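Local atomic coordinates of endo-beta-1,4-glucanase (Ampullaria crossean, PDB entry 5XBU), a protein that probably hydrolyses internal beta-1,4-glycosidic bonds of cellulose, as a glycoside hydrolase family 45 endoglucanase. Residues Y30-C38 with D46-Q54. Numbering follows the deposited sequence.
Sequences YVDGHKGAC and DTPFPWNLQ
The D46 side chain extends with CG opposite the backbone N (chi1 -174°), and H34 CG lies anti to the carbonyl carbon (chi1 -71°), which brings carboxylate and imidazole together. H34 ND1 donates to D46 OD2 at 2.8 Å. The bond lies near the ring plane and uses the syn lone pair of OD2, with ring and carboxylate planes 38° apart. The other oxygen, D46 OD1, accepts from K35 N at 2.9 Å, from above the carboxylate plane. A water joins OD1 to G36 N, so one carboxylate holds three consecutive residues. Two residues after D46, the P48 ring lies against the backbone of G33 to K35, with P48 CD 3.3 Å from G33 O and P48 CB 3.7 Å from H34 O. With an alanine in place of this proline, CG and CD would be missing, which would probably open a gap beside G33 O and leave the chain between D46 and the helix freer to move. L53 CD2 meets G33 CA at 4.1 Å. The K35 chain passes T47 O and ends on the carbonyls of Q42 and S45. The contact joins the loop after strand 22-30 to the loop leading into helix 50-54 and, through L53, to the helix itself, at the edge of a double-psi beta-barrel, the fold of family 45 endoglucanases.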
loop_
_atom_site.group_PDB
_atom_site.type_symbol
_atom_site.label_atom_id
_atom_site.label_comp_id
_atom_site.label_asym_id
_atom_site.label_seq_id
_atom_site.Cartn_x
_atom_site.Cartn_y
_atom_site.Cartn_z
ATOM N N TYR A 30 -6.237 3.907 -6.418
ATOM C CA TYR A 30 -6.176 3.493 -7.801
ATOM C C TYR A 30 -7.360 2.633 -8.132
ATOM O O TYR A 30 -8.007 2.052 -7.253
ATOM C CB TYR A 30 -4.891 2.775 -8.136
ATOM C CG TYR A 30 -4.799 1.300 -7.761
ATOM C CD1 TYR A 30 -4.650 0.884 -6.449
ATOM C CD2 TYR A 30 -4.846 0.314 -8.760
ATOM C CE1 TYR A 30 -4.506 -0.456 -6.139
ATOM C CE2 TYR A 30 -4.719 -1.047 -8.451
ATOM C CZ TYR A 30 -4.532 -1.407 -7.137
ATOM O OH TYR A 30 -4.388 -2.751 -6.872
ATOM N N VAL A 31 -7.547 2.535 -9.448
ATOM C CA VAL A 31 -8.533 1.728 -10.129
ATOM C C VAL A 31 -7.923 1.282 -11.461
ATOM O O VAL A 31 -7.264 2.073 -12.144
ATOM C CB VAL A 31 -9.708 2.694 -10.338
ATOM C CG1 VAL A 31 -10.018 2.909 -11.797
ATOM C CG2 VAL A 31 -10.833 2.339 -9.456
ATOM N N ASP A 32 -8.114 0.009 -11.836
ATOM C CA ASP A 32 -7.647 -0.458 -13.150
ATOM C C ASP A 32 -8.270 -1.780 -13.588
ATOM O O ASP A 32 -8.085 -2.219 -14.727
ATOM C CB ASP A 32 -6.111 -0.515 -13.246
ATOM C CG ASP A 32 -5.482 -1.604 -12.373
ATOM O OD1 ASP A 32 -6.192 -2.484 -11.841
ATOM O OD2 ASP A 32 -4.241 -1.569 -12.214
ATOM N N GLY A 33 -9.003 -2.402 -12.672
ATOM C CA GLY A 33 -9.656 -3.694 -12.745
ATOM C C GLY A 33 -8.839 -4.903 -13.142
ATOM O O GLY A 33 -9.425 -5.913 -13.536
ATOM N N HIS A 34 -7.514 -4.840 -13.043
ATOM C CA HIS A 34 -6.683 -5.995 -13.360
ATOM C C HIS A 34 -6.766 -7.024 -12.241
ATOM O O HIS A 34 -7.054 -6.703 -11.083
ATOM C CB HIS A 34 -5.214 -5.590 -13.508
ATOM C CG HIS A 34 -4.937 -4.787 -14.742
ATOM N ND1 HIS A 34 -5.398 -5.168 -15.985
ATOM C CD2 HIS A 34 -4.277 -3.617 -14.918
ATOM C CE1 HIS A 34 -5.023 -4.268 -16.873
ATOM N NE2 HIS A 34 -4.347 -3.318 -16.251
ATOM N N LYS A 35 -6.415 -8.269 -12.576
ATOM C CA LYS A 35 -6.309 -9.295 -11.547
ATOM C C LYS A 35 -5.259 -8.917 -10.514
ATOM O O LYS A 35 -5.502 -8.998 -9.304
ATOM C CB LYS A 35 -5.967 -10.640 -12.182
ATOM C CG LYS A 35 -5.742 -11.714 -11.143
ATOM C CD LYS A 35 -5.743 -13.103 -11.739
ATOM C CE LYS A 35 -4.555 -13.332 -12.651
ATOM N NZ LYS A 35 -4.643 -14.692 -13.275
ATOM N N GLY A 36 -4.091 -8.500 -10.975
ATOM C CA GLY A 36 -3.046 -8.028 -10.089
ATOM C C GLY A 36 -1.921 -9.037 -9.894
ATOM O O GLY A 36 -1.996 -10.216 -10.255
ATOM N N ALA A 37 -0.878 -8.529 -9.256
ATOM C CA ALA A 37 0.422 -9.166 -9.202
ATOM C C ALA A 37 0.500 -10.328 -8.232
ATOM O O ALA A 37 1.528 -11.017 -8.221
ATOM C CB ALA A 37 1.472 -8.119 -8.848
ATOM N N CYS A 38 -0.535 -10.558 -7.417
ATOM C CA CYS A 38 -0.558 -11.692 -6.518
ATOM C C CYS A 38 -1.486 -12.793 -7.016
ATOM O O CYS A 38 -1.685 -13.787 -6.308
ATOM C CB CYS A 38 -0.910 -11.287 -5.091
ATOM S SG CYS A 38 0.251 -10.061 -4.419
ATOM N N ASP A 46 -7.177 -12.344 -16.728
ATOM C CA ASP A 46 -6.950 -11.061 -16.067
ATOM C C ASP A 46 -8.200 -10.591 -15.324
ATOM O O ASP A 46 -8.559 -9.411 -15.349
ATOM C CB ASP A 46 -6.448 -9.999 -17.046
ATOM C CG ASP A 46 -6.069 -8.688 -16.350
ATOM O OD1 ASP A 46 -5.437 -8.742 -15.272
ATOM O OD2 ASP A 46 -6.429 -7.601 -16.856
ATOM N N THR A 47 -8.882 -11.515 -14.648
ATOM C CA THR A 47 -10.147 -11.210 -13.986
ATOM C C THR A 47 -9.972 -11.344 -12.486
ATOM O O THR A 47 -9.761 -12.468 -11.992
ATOM C CB THR A 47 -11.234 -12.161 -14.463
ATOM O OG1 THR A 47 -11.370 -12.029 -15.880
ATOM C CG2 THR A 47 -12.548 -11.803 -13.804
ATOM N N PRO A 48 -9.974 -10.249 -11.726
ATOM C CA PRO A 48 -9.850 -10.380 -10.275
ATOM C C PRO A 48 -11.078 -11.037 -9.693
ATOM O O PRO A 48 -12.193 -10.871 -10.190
ATOM C CB PRO A 48 -9.724 -8.925 -9.794
ATOM C CG PRO A 48 -10.462 -8.127 -10.849
ATOM C CD PRO A 48 -10.175 -8.851 -12.146
ATOM N N PHE A 49 -10.893 -11.736 -8.593
ATOM C CA PHE A 49 -12.043 -12.089 -7.782
ATOM C C PHE A 49 -12.750 -10.814 -7.337
ATOM O O PHE A 49 -12.086 -9.813 -7.027
ATOM C CB PHE A 49 -11.628 -12.867 -6.536
ATOM C CG PHE A 49 -10.891 -14.157 -6.807
ATOM C CD1 PHE A 49 -11.454 -15.160 -7.556
ATOM C CD2 PHE A 49 -9.638 -14.378 -6.270
ATOM C CE1 PHE A 49 -10.812 -16.362 -7.790
ATOM C CE2 PHE A 49 -8.973 -15.566 -6.480
ATOM C CZ PHE A 49 -9.553 -16.568 -7.253
ATOM N N PRO A 50 -14.082 -10.822 -7.263
ATOM C CA PRO A 50 -14.782 -9.616 -6.804
ATOM C C PRO A 50 -14.248 -9.075 -5.494
ATOM O O PRO A 50 -14.145 -7.848 -5.337
ATOM C CB PRO A 50 -16.252 -10.067 -6.725
ATOM C CG PRO A 50 -16.357 -11.063 -7.881
ATOM C CD PRO A 50 -15.020 -11.835 -7.797
ATOM N N TRP A 51 -13.916 -9.941 -4.530
ATOM C CA TRP A 51 -13.424 -9.419 -3.258
ATOM C C TRP A 51 -12.183 -8.552 -3.435
ATOM O O TRP A 51 -11.941 -7.639 -2.630
ATOM C CB TRP A 51 -13.183 -10.525 -2.237
ATOM C CG TRP A 51 -12.104 -11.520 -2.608
ATOM C CD1 TRP A 51 -12.290 -12.777 -3.093
ATOM C CD2 TRP A 51 -10.682 -11.350 -2.470
ATOM N NE1 TRP A 51 -11.082 -13.387 -3.281
ATOM C CE2 TRP A 51 -10.078 -12.530 -2.910
ATOM C CE3 TRP A 51 -9.876 -10.316 -1.989
ATOM C CZ2 TRP A 51 -8.695 -12.692 -2.910
ATOM C CZ3 TRP A 51 -8.500 -10.478 -1.996
ATOM C CH2 TRP A 51 -7.921 -11.667 -2.459
ATOM N N ASN A 52 -11.366 -8.846 -4.442
ATOM C CA ASN A 52 -10.133 -8.098 -4.687
ATOM C C ASN A 52 -10.374 -6.754 -5.379
ATOM O O ASN A 52 -9.453 -5.941 -5.492
ATOM C CB ASN A 52 -9.158 -9.002 -5.456
ATOM C CG ASN A 52 -7.778 -8.425 -5.517
ATOM O OD1 ASN A 52 -7.280 -7.875 -4.535
ATOM N ND2 ASN A 52 -7.136 -8.559 -6.678
ATOM N N LEU A 53 -11.607 -6.475 -5.786
ATOM C CA LEU A 53 -12.037 -5.146 -6.193
ATOM C C LEU A 53 -12.794 -4.413 -5.099
ATOM O O LEU A 53 -12.916 -3.187 -5.166
ATOM C CB LEU A 53 -12.951 -5.268 -7.432
ATOM C CG LEU A 53 -12.243 -5.780 -8.675
ATOM C CD1 LEU A 53 -13.228 -5.907 -9.804
ATOM C CD2 LEU A 53 -11.068 -4.873 -9.080
ATOM N N GLN A 54 -13.312 -5.139 -4.104
ATOM C CA GLN A 54 -14.259 -4.596 -3.130
ATOM C C GLN A 54 -13.653 -4.289 -1.766
ATOM O O GLN A 54 -14.160 -3.399 -1.061
ATOM C CB GLN A 54 -15.394 -5.602 -2.899
ATOM C CG GLN A 54 -16.260 -5.856 -4.100
ATOM C CD GLN A 54 -17.066 -7.131 -3.970
ATOM O OE1 GLN A 54 -16.753 -8.015 -3.175
ATOM N NE2 GLN A 54 -18.124 -7.234 -4.770
HETATM O O HOH W 1 -9.413 -7.003 -16.271
HETATM O O HOH W 2 -3.069 -8.371 -13.691
#